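PDB 3VAS: putative adenosine kinase, which probably catalyses the phosphorylation of adenosine to AMP at the expense of ATP, as a member of the pfkB (ribokinase) family of carbohydrate and nucleoside kinases. Local coordinates for residues 88-93 against 119-125; 189-193 against 223-229; 235-239 against 322-327. All blocks are in the same frame, centred on the assembly; numbering follows the deposited sequence.

Contact 1 (88-93 against 119-125); sequences VKMIQW and DCSALDL
Lys89 and Asp119 form a salt bridge between two neighbouring helices, Lys89 NZ lying 3.0 Å from Asp119 OD2, nearly along its C-O axis. The lysine has CG between the backbone N and the carbonyl carbon (chi1 73°) and is extended from there on, which brings its methylenes across Leu123: Lys89 CD lies 3.7 Å from Leu123 CD1. Leu123 CD2 lies 3.9 Å from Trp93 CD1. Leu125 packs one turn earlier, against Val88 and Lys89: the Leu125 and Val88 side chains cross at about a right angle, Leu125 CD1 3.7 Å from Val88 CG1, while Leu125 CD2 packs on Lys89 CB. In the ribokinase fold helix 111-122 links the parallel strands 101-107 and 126-131, and ends here in a Schellman motif at Asp124, whose positive phi goes with bonds from Leu125 N to Cys120 O and from Asp124 N to Ser121 O; Leu123 N also reaches Cys120 O, from the other face of the carbonyl plane. The turn sets Leu123 O against Gln92 CG, 3.2 Å away, and a water 2.8 Å from Leu123 O donates to it and weakly to Gln92 O. Gln92 is held by Lys97 O and Cys101 N, Trp93 NE1 by Gly359 O.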
ATOM      1  N   VAL A  88      -5.928  -4.339  -1.239  1.00 20.56           N
ATOM      2  CA  VAL A  88      -6.745  -5.496  -0.898  1.00 20.31           C
ATOM      3  C   VAL A  88      -8.130  -5.456  -1.542  1.00 20.44           C
ATOM      4  O   VAL A  88      -8.625  -6.472  -2.027  1.00 22.86           O
ATOM      5  CB  VAL A  88      -6.850  -5.661   0.628  1.00 23.08           C
ATOM      6  CG1 VAL A  88      -7.918  -6.691   0.996  1.00 23.06           C
ATOM      7  CG2 VAL A  88      -5.497  -6.049   1.191  1.00 22.29           C
ATOM      8  N   LYS A  89      -8.755  -4.286  -1.573  1.00 22.50           N
ATOM      9  CA  LYS A  89     -10.080  -4.206  -2.169  1.00 22.42           C
ATOM     10  C   LYS A  89     -10.025  -4.333  -3.691  1.00 21.90           C
ATOM     11  O   LYS A  89     -10.974  -4.807  -4.312  1.00 23.84           O
ATOM     12  CB  LYS A  89     -10.836  -2.950  -1.720  1.00 23.71           C
ATOM     13  CG  LYS A  89     -10.360  -1.637  -2.311  1.00 23.90           C
ATOM     14  CD  LYS A  89     -11.110  -0.472  -1.653  1.00 25.27           C
ATOM     15  CE  LYS A  89     -10.890   0.834  -2.401  1.00 26.23           C
ATOM     16  NZ  LYS A  89     -11.633   1.964  -1.772  1.00 26.54           N
ATOM     17  N   MET A  90      -8.911  -3.936  -4.298  1.00 22.06           N
ATOM     18  CA  MET A  90      -8.773  -4.133  -5.739  1.00 20.39           C
ATOM     19  C   MET A  90      -8.482  -5.598  -6.068  1.00 21.49           C
ATOM     20  O   MET A  90      -8.949  -6.105  -7.087  1.00 23.92           O
ATOM     21  CB  MET A  90      -7.722  -3.213  -6.364  1.00 20.02           C
ATOM     22  CG  MET A  90      -7.689  -3.308  -7.890  1.00 21.89           C
ATOM     23  SD  MET A  90      -6.631  -2.073  -8.673  1.00 22.67           S
ATOM     24  CE  MET A  90      -7.056  -2.285 -10.404  1.00 19.54           C
ATOM     25  N   ILE A  91      -7.722  -6.279  -5.212  1.00 22.20           N
ATOM     26  CA  ILE A  91      -7.540  -7.723  -5.368  1.00 23.41           C
ATOM     27  C   ILE A  91      -8.915  -8.389  -5.379  1.00 26.68           C
ATOM     28  O   ILE A  91      -9.203  -9.248  -6.211  1.00 24.94           O
ATOM     29  CB  ILE A  91      -6.709  -8.333  -4.228  1.00 19.82           C
ATOM     30  CG1 ILE A  91      -5.273  -7.810  -4.261  1.00 19.10           C
ATOM     31  CG2 ILE A  91      -6.711  -9.860  -4.314  1.00 20.46           C
ATOM     32  CD1 ILE A  91      -4.410  -8.339  -3.132  1.00 17.83           C
ATOM     33  N   GLN A  92      -9.766  -7.962  -4.451  1.00 26.98           N
ATOM     34  CA  GLN A  92     -11.132  -8.458  -4.348  1.00 23.76           C
ATOM     35  C   GLN A  92     -11.947  -8.137  -5.606  1.00 25.10           C
ATOM     36  O   GLN A  92     -12.683  -8.982  -6.114  1.00 27.83           O
ATOM     37  CB  GLN A  92     -11.801  -7.867  -3.099  1.00 20.86           C
ATOM     38  CG  GLN A  92     -13.292  -8.173  -2.974  1.00 25.02           C
ATOM     39  CD  GLN A  92     -13.570  -9.645  -2.735  1.00 29.51           C
ATOM     40  OE1 GLN A  92     -13.024 -10.248  -1.808  1.00 31.18           O
ATOM     41  NE2 GLN A  92     -14.420 -10.234  -3.574  1.00 30.44           N
ATOM     42  N   TRP A  93     -11.805  -6.913  -6.099  1.00 21.00           N
ATOM     43  CA  TRP A  93     -12.511  -6.451  -7.292  1.00 21.83           C
ATOM     44  C   TRP A  93     -12.066  -7.225  -8.539  1.00 25.89           C
ATOM     45  O   TRP A  93     -12.890  -7.649  -9.357  1.00 24.12           O
ATOM     46  CB  TRP A  93     -12.240  -4.956  -7.450  1.00 27.21           C
ATOM     47  CG  TRP A  93     -12.926  -4.246  -8.580  1.00 26.67           C
ATOM     48  CD1 TRP A  93     -14.214  -3.783  -8.605  1.00 25.28           C
ATOM     49  CD2 TRP A  93     -12.333  -3.850  -9.823  1.00 24.06           C
ATOM     50  NE1 TRP A  93     -14.462  -3.146  -9.800  1.00 24.72           N
ATOM     51  CE2 TRP A  93     -13.322  -3.173 -10.562  1.00 24.09           C
ATOM     52  CE3 TRP A  93     -11.064  -4.013 -10.386  1.00 24.25           C
ATOM     53  CZ2 TRP A  93     -13.081  -2.660 -11.835  1.00 28.08           C
ATOM     54  CZ3 TRP A  93     -10.824  -3.502 -11.650  1.00 23.96           C
ATOM     55  CH2 TRP A  93     -11.828  -2.835 -12.361  1.00 27.93           C
ATOM     56  N   ASP A 119     -18.192   1.340   1.677  1.00 29.86           N
ATOM     57  CA  ASP A 119     -17.471   1.191   0.421  1.00 32.56           C
ATOM     58  C   ASP A 119     -16.907  -0.226   0.317  1.00 32.88           C
ATOM     59  O   ASP A 119     -16.958  -0.847  -0.742  1.00 32.47           O
ATOM     60  CB  ASP A 119     -16.349   2.230   0.342  1.00 37.21           C
ATOM     61  CG  ASP A 119     -15.734   2.327  -1.037  1.00 42.52           C
ATOM     62  OD1 ASP A 119     -16.447   2.742  -1.976  1.00 49.45           O
ATOM     63  OD2 ASP A 119     -14.533   2.008  -1.178  1.00 38.94           O
ATOM     64  N   CYS A 120     -16.386  -0.734   1.431  1.00 30.66           N
ATOM     65  CA  CYS A 120     -15.861  -2.096   1.489  1.00 28.33           C
ATOM     66  C   CYS A 120     -16.945  -3.149   1.267  1.00 29.96           C
ATOM     67  O   CYS A 120     -16.751  -4.112   0.512  1.00 26.01           O
ATOM     68  CB  CYS A 120     -15.182  -2.344   2.834  1.00 24.46           C
ATOM     69  SG  CYS A 120     -13.682  -1.386   3.068  1.00 24.72           S
ATOM     70  N   SER A 121     -18.077  -2.970   1.938  1.00 30.16           N
ATOM     71  CA  SER A 121     -19.192  -3.899   1.807  1.00 34.12           C
ATOM     72  C   SER A 121     -19.734  -3.932   0.381  1.00 33.56           C
ATOM     73  O   SER A 121     -20.147  -4.982  -0.109  1.00 33.75           O
ATOM     74  CB  SER A 121     -20.306  -3.542   2.790  1.00 36.71           C
ATOM     75  OG  SER A 121     -19.853  -3.705   4.120  1.00 41.81           O
ATOM     76  N   ALA A 122     -19.728  -2.780  -0.279  1.00 31.89           N
ATOM     77  CA  ALA A 122     -20.179  -2.690  -1.661  1.00 34.16           C
ATOM     78  C   ALA A 122     -19.295  -3.530  -2.580  1.00 34.73           C
ATOM     79  O   ALA A 122     -19.739  -3.982  -3.632  1.00 33.05           O
ATOM     80  CB  ALA A 122     -20.189  -1.243  -2.118  1.00 33.71           C
ATOM     81  N   LEU A 123     -18.047  -3.739  -2.168  1.00 33.98           N
ATOM     82  CA  LEU A 123     -17.082  -4.488  -2.967  1.00 35.84           C
ATOM     83  C   LEU A 123     -16.998  -5.974  -2.591  1.00 36.44           C
ATOM     84  O   LEU A 123     -16.179  -6.711  -3.148  1.00 36.12           O
ATOM     85  CB  LEU A 123     -15.698  -3.836  -2.857  1.00 34.90           C
ATOM     86  CG  LEU A 123     -15.521  -2.514  -3.608  1.00 34.33           C
ATOM     87  CD1 LEU A 123     -14.226  -1.835  -3.218  1.00 35.18           C
ATOM     88  CD2 LEU A 123     -15.559  -2.762  -5.112  1.00 35.06           C
ATOM     89  N   ASP A 124     -17.847  -6.402  -1.657  1.00 33.93           N
ATOM     90  CA  ASP A 124     -17.812  -7.765  -1.106  1.00 34.04           C
ATOM     91  C   ASP A 124     -16.512  -8.079  -0.365  1.00 31.74           C
ATOM     92  O   ASP A 124     -16.085  -9.231  -0.296  1.00 31.88           O
ATOM     93  CB  ASP A 124     -18.073  -8.822  -2.182  1.00 37.91           C
ATOM     94  CG  ASP A 124     -19.456  -8.710  -2.780  1.00 41.26           C
ATOM     95  OD1 ASP A 124     -20.373  -8.246  -2.072  1.00 40.33           O
ATOM     96  OD2 ASP A 124     -19.621  -9.086  -3.959  1.00 44.30           O
ATOM     97  N   LEU A 125     -15.890  -7.045   0.185  1.00 27.84           N
ATOM     98  CA  LEU A 125     -14.713  -7.210   1.024  1.00 30.94           C
ATOM     99  C   LEU A 125     -15.138  -7.410   2.481  1.00 32.45           C
ATOM    100  O   LEU A 125     -15.760  -6.531   3.076  1.00 37.66           O
ATOM    101  CB  LEU A 125     -13.809  -5.982   0.881  1.00 30.29           C
ATOM    102  CG  LEU A 125     -12.561  -5.863   1.750  1.00 30.97           C
ATOM    103  CD1 LEU A 125     -11.617  -7.005   1.476  1.00 30.34           C
ATOM    104  CD2 LEU A 125     -11.871  -4.529   1.501  1.00 31.12           C
TER
HETATM  105  O   HOH W   1     -15.856  -7.798  -5.658  1.00 40.31           O

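Contact 2 (189-193 against 223-229); sequences INTCY and NTKEVDE
Tyr193 lays one face of its ring against the aliphatic part of Glu226, where helix 189-205 meets helix 224-231. In the ribokinase-like alpha/beta fold, helix 189-205 connects the parallel strands 181-185 and 209-213, and helix 224-231 belongs to the next connection, from 209-213 to 236-240; the short helical segments approach at 65°, their axes 11.6 Å apart.

The tight part is built around Glu226. Its CG sits 3.6 Å from the centroid of the Tyr193 ring and only 7° off the ring normal, a well-centred CH-pi contact. A bend at chi2 (95°) turns CD away from the ring, and the carboxylate and ring planes stand nearly perpendicular. Ile189 completes the patch on two branches: Ile189 CG2 presses on Glu226 CB at 3.6 Å, whereas Ile189 CD1 lies 3.9 Å from Val227 CG2, the two side chains crossing at about a right angle. Val227, itself buried, packs in turn on Leu214 and on Tyr247 of helix 241-250.

The Asn190 and Asn223 side is looser. Their amides are steeply inclined to each other and make no direct hydrogen bond; Asn190 ND2 donates to a water at 3.1 Å, and Asn223 ND2 makes a weak bond to the same water. Asn223 occupies the N-cap position of helix 224-231, although its side chain makes no capping bond. Asn190 lies near the adenosine pocket, its side chain about 5 Å from the bound nucleoside.

At the edge of the ring the tyrosine hydroxyl points at Glu229, OE1 lying near the ring plane; the modelled 2.4 Å between Tyr193 OH and Glu229 OE1 is too short to be relied on in detail.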
ATOM      1  N   ILE A 189       3.602   0.252  10.012  1.00 20.77           N
ATOM      2  CA  ILE A 189       4.658   0.348  11.013  1.00 18.60           C
ATOM      3  C   ILE A 189       4.358   1.468  12.012  1.00 22.25           C
ATOM      4  O   ILE A 189       4.597   1.312  13.211  1.00 25.57           O
ATOM      5  CB  ILE A 189       6.042   0.565  10.352  1.00 20.83           C
ATOM      6  CG1 ILE A 189       6.504  -0.725   9.665  1.00 21.43           C
ATOM      7  CG2 ILE A 189       7.075   1.011  11.377  1.00 24.67           C
ATOM      8  CD1 ILE A 189       7.676  -0.546   8.719  1.00 16.72           C
ATOM      9  N   ASN A 190       3.798   2.575  11.519  1.00 18.73           N
ATOM     10  CA  ASN A 190       3.498   3.735  12.362  1.00 19.15           C
ATOM     11  C   ASN A 190       2.276   3.562  13.270  1.00 24.98           C
ATOM     12  O   ASN A 190       2.132   4.269  14.271  1.00 29.58           O
ATOM     13  CB  ASN A 190       3.289   4.993  11.510  1.00 16.86           C
ATOM     14  CG  ASN A 190       4.525   5.382  10.712  1.00 20.89           C
ATOM     15  OD1 ASN A 190       4.427   5.716   9.532  1.00 21.39           O
ATOM     16  ND2 ASN A 190       5.691   5.345  11.354  1.00 20.25           N
ATOM     17  N   THR A 191       1.389   2.638  12.921  1.00 21.47           N
ATOM     18  CA  THR A 191       0.115   2.545  13.624  1.00 21.81           C
ATOM     19  C   THR A 191      -0.014   1.302  14.499  1.00 23.23           C
ATOM     20  O   THR A 191      -0.548   1.373  15.606  1.00 26.30           O
ATOM     21  CB  THR A 191      -1.082   2.620  12.648  1.00 21.18           C
ATOM     22  OG1 THR A 191      -0.929   1.628  11.624  1.00 22.99           O
ATOM     23  CG2 THR A 191      -1.165   4.002  12.000  1.00 17.37           C
ATOM     24  N   CYS A 192       0.466   0.163  14.007  1.00 20.28           N
ATOM     25  CA  CYS A 192       0.336  -1.080  14.756  1.00 23.06           C
ATOM     26  C   CYS A 192       1.409  -2.097  14.389  1.00 22.36           C
ATOM     27  O   CYS A 192       1.109  -3.169  13.861  1.00 22.59           O
ATOM     28  CB  CYS A 192      -1.048  -1.688  14.532  1.00 25.09           C
ATOM     29  SG  CYS A 192      -1.433  -3.042  15.649  1.00 34.53           S
ATOM     30  N   TYR A 193       2.659  -1.763  14.680  1.00 22.22           N
ATOM     31  CA  TYR A 193       3.762  -2.651  14.353  1.00 23.09           C
ATOM     32  C   TYR A 193       3.627  -4.014  15.029  1.00 21.98           C
ATOM     33  O   TYR A 193       3.950  -5.041  14.436  1.00 21.83           O
ATOM     34  CB  TYR A 193       5.107  -2.015  14.704  1.00 19.47           C
ATOM     35  CG  TYR A 193       6.254  -2.866  14.229  1.00 20.86           C
ATOM     36  CD1 TYR A 193       6.430  -3.123  12.875  1.00 21.20           C
ATOM     37  CD2 TYR A 193       7.144  -3.438  15.130  1.00 23.41           C
ATOM     38  CE1 TYR A 193       7.473  -3.912  12.429  1.00 23.81           C
ATOM     39  CE2 TYR A 193       8.189  -4.223  14.699  1.00 23.01           C
ATOM     40  CZ  TYR A 193       8.348  -4.459  13.348  1.00 26.18           C
ATOM     41  OH  TYR A 193       9.382  -5.246  12.912  1.00 29.43           O
ATOM     42  N   ASN A 223      12.416   4.354  10.143  1.00 27.21           N
ATOM     43  CA  ASN A 223      11.934   3.104  10.710  1.00 12.93           C
ATOM     44  C   ASN A 223      12.653   1.930  10.084  1.00 12.98           C
ATOM     45  O   ASN A 223      12.041   0.912   9.752  1.00 16.82           O
ATOM     46  CB  ASN A 223      10.426   2.975  10.515  1.00 15.33           C
ATOM     47  CG  ASN A 223       9.663   4.083  11.206  1.00 21.89           C
ATOM     48  OD1 ASN A 223       9.326   5.094  10.591  1.00 28.57           O
ATOM     49  ND2 ASN A 223       9.402   3.908  12.497  1.00 18.76           N
ATOM     50  N   THR A 224      13.960   2.097   9.921  1.00 26.10           N
ATOM     51  CA  THR A 224      14.804   1.122   9.249  1.00 24.18           C
ATOM     52  C   THR A 224      14.713  -0.241   9.923  1.00 23.99           C
ATOM     53  O   THR A 224      14.557  -1.251   9.245  1.00 24.27           O
ATOM     54  CB  THR A 224      16.276   1.584   9.235  1.00 23.81           C
ATOM     55  OG1 THR A 224      16.338   2.985   8.942  1.00 25.58           O
ATOM     56  CG2 THR A 224      17.065   0.813   8.200  1.00 21.23           C
ATOM     57  N   LYS A 225      14.808  -0.260  11.251  1.00 25.26           N
ATOM     58  CA  LYS A 225      14.724  -1.500  12.026  1.00 24.88           C
ATOM     59  C   LYS A 225      13.455  -2.274  11.683  1.00 22.88           C
ATOM     60  O   LYS A 225      13.510  -3.470  11.410  1.00 25.40           O
ATOM     61  CB  LYS A 225      14.803  -1.203  13.538  1.00 25.66           C
ATOM     62  CG  LYS A 225      14.669  -2.411  14.485  1.00 25.60           C
ATOM     63  CD  LYS A 225      13.198  -2.725  14.829  1.00 29.84           C
ATOM     64  CE  LYS A 225      12.977  -2.991  16.314  1.00 33.00           C
ATOM     65  NZ  LYS A 225      12.721  -1.746  17.082  1.00 29.80           N
ATOM     66  N   GLU A 226      12.315  -1.585  11.698  1.00 21.65           N
ATOM     67  CA  GLU A 226      11.026  -2.224  11.424  1.00 23.13           C
ATOM     68  C   GLU A 226      10.904  -2.713   9.975  1.00 23.79           C
ATOM     69  O   GLU A 226      10.343  -3.784   9.722  1.00 19.58           O
ATOM     70  CB  GLU A 226       9.859  -1.285  11.754  1.00 23.18           C
ATOM     71  CG  GLU A 226       9.675  -0.964  13.246  1.00 28.48           C
ATOM     72  CD  GLU A 226      10.360   0.333  13.663  1.00 30.90           C
ATOM     73  OE1 GLU A 226      11.349   0.725  13.011  1.00 31.96           O
ATOM     74  OE2 GLU A 226       9.902   0.966  14.637  1.00 33.19           O
ATOM     75  N   VAL A 227      11.410  -1.926   9.026  1.00 22.74           N
ATOM     76  CA  VAL A 227      11.356  -2.324   7.620  1.00 21.74           C
ATOM     77  C   VAL A 227      12.164  -3.601   7.397  1.00 21.82           C
ATOM     78  O   VAL A 227      11.690  -4.545   6.763  1.00 24.14           O
ATOM     79  CB  VAL A 227      11.863  -1.209   6.668  1.00 21.32           C
ATOM     80  CG1 VAL A 227      11.981  -1.740   5.232  1.00 17.87           C
ATOM     81  CG2 VAL A 227      10.943   0.014   6.722  1.00 16.45           C
ATOM     82  N   ASP A 228      13.376  -3.638   7.938  1.00 22.45           N
ATOM     83  CA  ASP A 228      14.238  -4.798   7.751  1.00 27.47           C
ATOM     84  C   ASP A 228      13.695  -6.021   8.472  1.00 28.81           C
ATOM     85  O   ASP A 228      13.852  -7.147   8.001  1.00 29.20           O
ATOM     86  CB  ASP A 228      15.671  -4.503   8.198  1.00 31.75           C
ATOM     87  CG  ASP A 228      16.441  -3.693   7.174  1.00 33.73           C
ATOM     88  OD1 ASP A 228      15.969  -3.584   6.019  1.00 31.31           O
ATOM     89  OD2 ASP A 228      17.522  -3.174   7.524  1.00 33.87           O
ATOM     90  N   GLU A 229      13.057  -5.808   9.617  1.00 26.97           N
ATOM     91  CA  GLU A 229      12.464  -6.930  10.324  1.00 27.82           C
ATOM     92  C   GLU A 229      11.307  -7.515   9.514  1.00 26.66           C
ATOM     93  O   GLU A 229      11.187  -8.734   9.387  1.00 20.43           O
ATOM     94  CB  GLU A 229      12.005  -6.542  11.728  1.00 26.86           C
ATOM     95  CG  GLU A 229      11.457  -7.727  12.508  1.00 33.14           C
ATOM     96  CD  GLU A 229      11.347  -7.467  14.002  1.00 40.39           C
ATOM     97  OE1 GLU A 229      10.965  -6.346  14.401  1.00 41.28           O
ATOM     98  OE2 GLU A 229      11.644  -8.396  14.781  1.00 44.89           O
TER
HETATM   99  O   HOH W   2       6.632   4.488  14.220  1.00 32.53           O

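Contact 3 (235-239 against 322-327); sequences NIVFG and FAAGFI
This is a wholly apolar strand-to-helix contact in the buried heart of the ribokinase-like fold, where strand 236-240 of the central sheet is covered by helix 318-330. The strand runs between the parallel strands 209-213 and 279-284, and the helix lies over this face in roughly the opposite direction. No hydrogen bond crosses between the segments; the contact depends on how the ring of Phe238 is fitted against one side of the helix.

With CG anti to the carbonyl carbon (chi1 -65°), the Phe238 ring presents a face to Ala323. The methyl CB stands 4.1 Å from the ring centroid and 4° off the normal, a CH-pi contact centred on the ring, and the small residue lets the aromatic group come close to the helix backbone: Phe238 CE1 is 3.9 Å from Ala323 CA. The edge of the same ring meets two other phenylalanines. It is directed at the face of Phe326 in an offset edge-to-face pair, centroids 5.9 Å apart and planes at 78°, and Phe322 meets it through CE2. Ile327 CG1 also lies 4.0 Å from Phe238 CZ.

Helix 336-351 packs on Phe326 through Ser339, Leu340 and Ala343. Toward the start of the strand, Ile236 CD1 touches the edge of the Phe326 ring, 4.2 Å from CE2.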
ATOM      1  N   ASN A 235       7.731 -12.811   1.805  1.00 23.37           N
ATOM      2  CA  ASN A 235       8.037 -13.619   0.632  1.00 25.33           C
ATOM      3  C   ASN A 235       8.129 -12.759  -0.618  1.00 24.96           C
ATOM      4  O   ASN A 235       8.835 -13.101  -1.567  1.00 23.68           O
ATOM      5  CB  ASN A 235       6.980 -14.702   0.442  1.00 26.19           C
ATOM      6  CG  ASN A 235       6.761 -15.517   1.693  1.00 28.01           C
ATOM      7  OD1 ASN A 235       5.915 -15.181   2.527  1.00 24.02           O
ATOM      8  ND2 ASN A 235       7.530 -16.589   1.840  1.00 28.56           N
ATOM      9  N   ILE A 236       7.404 -11.643  -0.613  1.00 19.89           N
ATOM     10  CA  ILE A 236       7.412 -10.706  -1.734  1.00 20.80           C
ATOM     11  C   ILE A 236       7.507  -9.272  -1.215  1.00 21.03           C
ATOM     12  O   ILE A 236       6.772  -8.889  -0.302  1.00 18.57           O
ATOM     13  CB  ILE A 236       6.136 -10.842  -2.600  1.00 20.64           C
ATOM     14  CG1 ILE A 236       5.950 -12.287  -3.075  1.00 22.33           C
ATOM     15  CG2 ILE A 236       6.185  -9.895  -3.796  1.00 19.66           C
ATOM     16  CD1 ILE A 236       4.740 -12.482  -3.971  1.00 24.25           C
ATOM     17  N   VAL A 237       8.417  -8.489  -1.790  1.00 17.50           N
ATOM     18  CA  VAL A 237       8.576  -7.090  -1.401  1.00 16.64           C
ATOM     19  C   VAL A 237       8.393  -6.171  -2.603  1.00 20.05           C
ATOM     20  O   VAL A 237       9.040  -6.355  -3.637  1.00 22.42           O
ATOM     21  CB  VAL A 237       9.962  -6.821  -0.765  1.00 20.69           C
ATOM     22  CG1 VAL A 237      10.100  -5.353  -0.379  1.00 16.07           C
ATOM     23  CG2 VAL A 237      10.184  -7.715   0.448  1.00 21.08           C
ATOM     24  N   PHE A 238       7.502  -5.194  -2.460  1.00 17.41           N
ATOM     25  CA  PHE A 238       7.259  -4.195  -3.491  1.00 16.59           C
ATOM     26  C   PHE A 238       7.902  -2.875  -3.085  1.00 22.54           C
ATOM     27  O   PHE A 238       7.906  -2.512  -1.905  1.00 25.76           O
ATOM     28  CB  PHE A 238       5.756  -3.950  -3.666  1.00 15.77           C
ATOM     29  CG  PHE A 238       4.988  -5.135  -4.185  1.00 17.50           C
ATOM     30  CD1 PHE A 238       4.793  -5.308  -5.547  1.00 18.16           C
ATOM     31  CD2 PHE A 238       4.433  -6.058  -3.312  1.00 17.36           C
ATOM     32  CE1 PHE A 238       4.073  -6.383  -6.030  1.00 20.43           C
ATOM     33  CE2 PHE A 238       3.702  -7.145  -3.790  1.00 17.40           C
ATOM     34  CZ  PHE A 238       3.524  -7.305  -5.150  1.00 20.09           C
ATOM     35  N   GLY A 239       8.417  -2.142  -4.066  1.00 21.49           N
ATOM     36  CA  GLY A 239       8.969  -0.825  -3.811  1.00 19.19           C
ATOM     37  C   GLY A 239       8.965   0.006  -5.073  1.00 20.00           C
ATOM     38  O   GLY A 239       8.738  -0.518  -6.162  1.00 23.45           O
ATOM     39  N   PHE A 322      -0.789  -1.582  -8.690  1.00 15.40           N
ATOM     40  CA  PHE A 322       0.240  -2.462  -9.220  1.00 18.88           C
ATOM     41  C   PHE A 322       0.353  -3.714  -8.360  1.00 20.64           C
ATOM     42  O   PHE A 322       0.362  -4.826  -8.877  1.00 25.08           O
ATOM     43  CB  PHE A 322       1.591  -1.744  -9.290  1.00 18.13           C
ATOM     44  CG  PHE A 322       2.691  -2.587  -9.875  1.00 18.36           C
ATOM     45  CD1 PHE A 322       2.967  -2.543 -11.238  1.00 16.07           C
ATOM     46  CD2 PHE A 322       3.444  -3.431  -9.068  1.00 16.00           C
ATOM     47  CE1 PHE A 322       3.981  -3.324 -11.785  1.00 16.47           C
ATOM     48  CE2 PHE A 322       4.458  -4.213  -9.608  1.00 20.41           C
ATOM     49  CZ  PHE A 322       4.725  -4.162 -10.967  1.00 16.47           C
ATOM     50  N   ALA A 323       0.439  -3.521  -7.048  1.00 18.55           N
ATOM     51  CA  ALA A 323       0.538  -4.640  -6.122  1.00 17.84           C
ATOM     52  C   ALA A 323      -0.684  -5.555  -6.212  1.00 17.50           C
ATOM     53  O   ALA A 323      -0.545  -6.777  -6.260  1.00 18.40           O
ATOM     54  CB  ALA A 323       0.737  -4.138  -4.682  1.00 15.60           C
ATOM     55  N   ALA A 324      -1.876  -4.959  -6.235  1.00 15.87           N
ATOM     56  CA  ALA A 324      -3.119  -5.719  -6.378  1.00 23.12           C
ATOM     57  C   ALA A 324      -3.126  -6.559  -7.654  1.00 22.82           C
ATOM     58  O   ALA A 324      -3.410  -7.760  -7.619  1.00 17.48           O
ATOM     59  CB  ALA A 324      -4.320  -4.783  -6.366  1.00 16.54           C
ATOM     60  N   GLY A 325      -2.813  -5.913  -8.775  1.00 19.39           N
ATOM     61  CA  GLY A 325      -2.801  -6.576 -10.066  1.00 17.68           C
ATOM     62  C   GLY A 325      -1.825  -7.738 -10.094  1.00 18.56           C
ATOM     63  O   GLY A 325      -2.139  -8.803 -10.626  1.00 18.98           O
ATOM     64  N   PHE A 326      -0.647  -7.546  -9.507  1.00 17.65           N
ATOM     65  CA  PHE A 326       0.338  -8.622  -9.459  1.00 18.76           C
ATOM     66  C   PHE A 326      -0.147  -9.794  -8.620  1.00 19.06           C
ATOM     67  O   PHE A 326      -0.149 -10.932  -9.078  1.00 20.63           O
ATOM     68  CB  PHE A 326       1.691  -8.147  -8.912  1.00 16.97           C
ATOM     69  CG  PHE A 326       2.744  -9.227  -8.916  1.00 18.41           C
ATOM     70  CD1 PHE A 326       3.525  -9.445 -10.044  1.00 18.08           C
ATOM     71  CD2 PHE A 326       2.925 -10.047  -7.811  1.00 18.16           C
ATOM     72  CE1 PHE A 326       4.478 -10.456 -10.065  1.00 25.69           C
ATOM     73  CE2 PHE A 326       3.876 -11.055  -7.821  1.00 23.16           C
ATOM     74  CZ  PHE A 326       4.656 -11.260  -8.953  1.00 25.81           C
ATOM     75  N   ILE A 327      -0.536  -9.507  -7.382  1.00 19.53           N
ATOM     76  CA  ILE A 327      -0.902 -10.548  -6.427  1.00 19.71           C
ATOM     77  C   ILE A 327      -2.112 -11.367  -6.871  1.00 21.51           C
ATOM     78  O   ILE A 327      -2.093 -12.595  -6.789  1.00 22.02           O
ATOM     79  CB  ILE A 327      -1.140  -9.952  -5.029  1.00 18.47           C
ATOM     80  CG1 ILE A 327       0.169  -9.369  -4.482  1.00 18.07           C
ATOM     81  CG2 ILE A 327      -1.698 -11.004  -4.075  1.00 19.80           C
ATOM     82  CD1 ILE A 327      -0.019  -8.515  -3.248  1.00 17.83           C
TER

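Contact 3 belongs to the core, with every touching residue buried, and has no polar bond between its segments. Contact 1 is also largely buried, but mixes leucine packing with a salt bridge at a helix end. Contact 2 is partly buried and the most polar at its margins. Contacts 1 and 3 touch each other through helices 83-95 and 318-330, Ile91 CG1 meeting Ala324 CA at 3.7 Å, so helix 318-330 lies between strand 236-240 and helix 83-95. Contact 2 touches neither: its centre is about 26 Å from that of contact 1, across the middle of the chain, although helix 224-231 leads directly into the strand of contact 3.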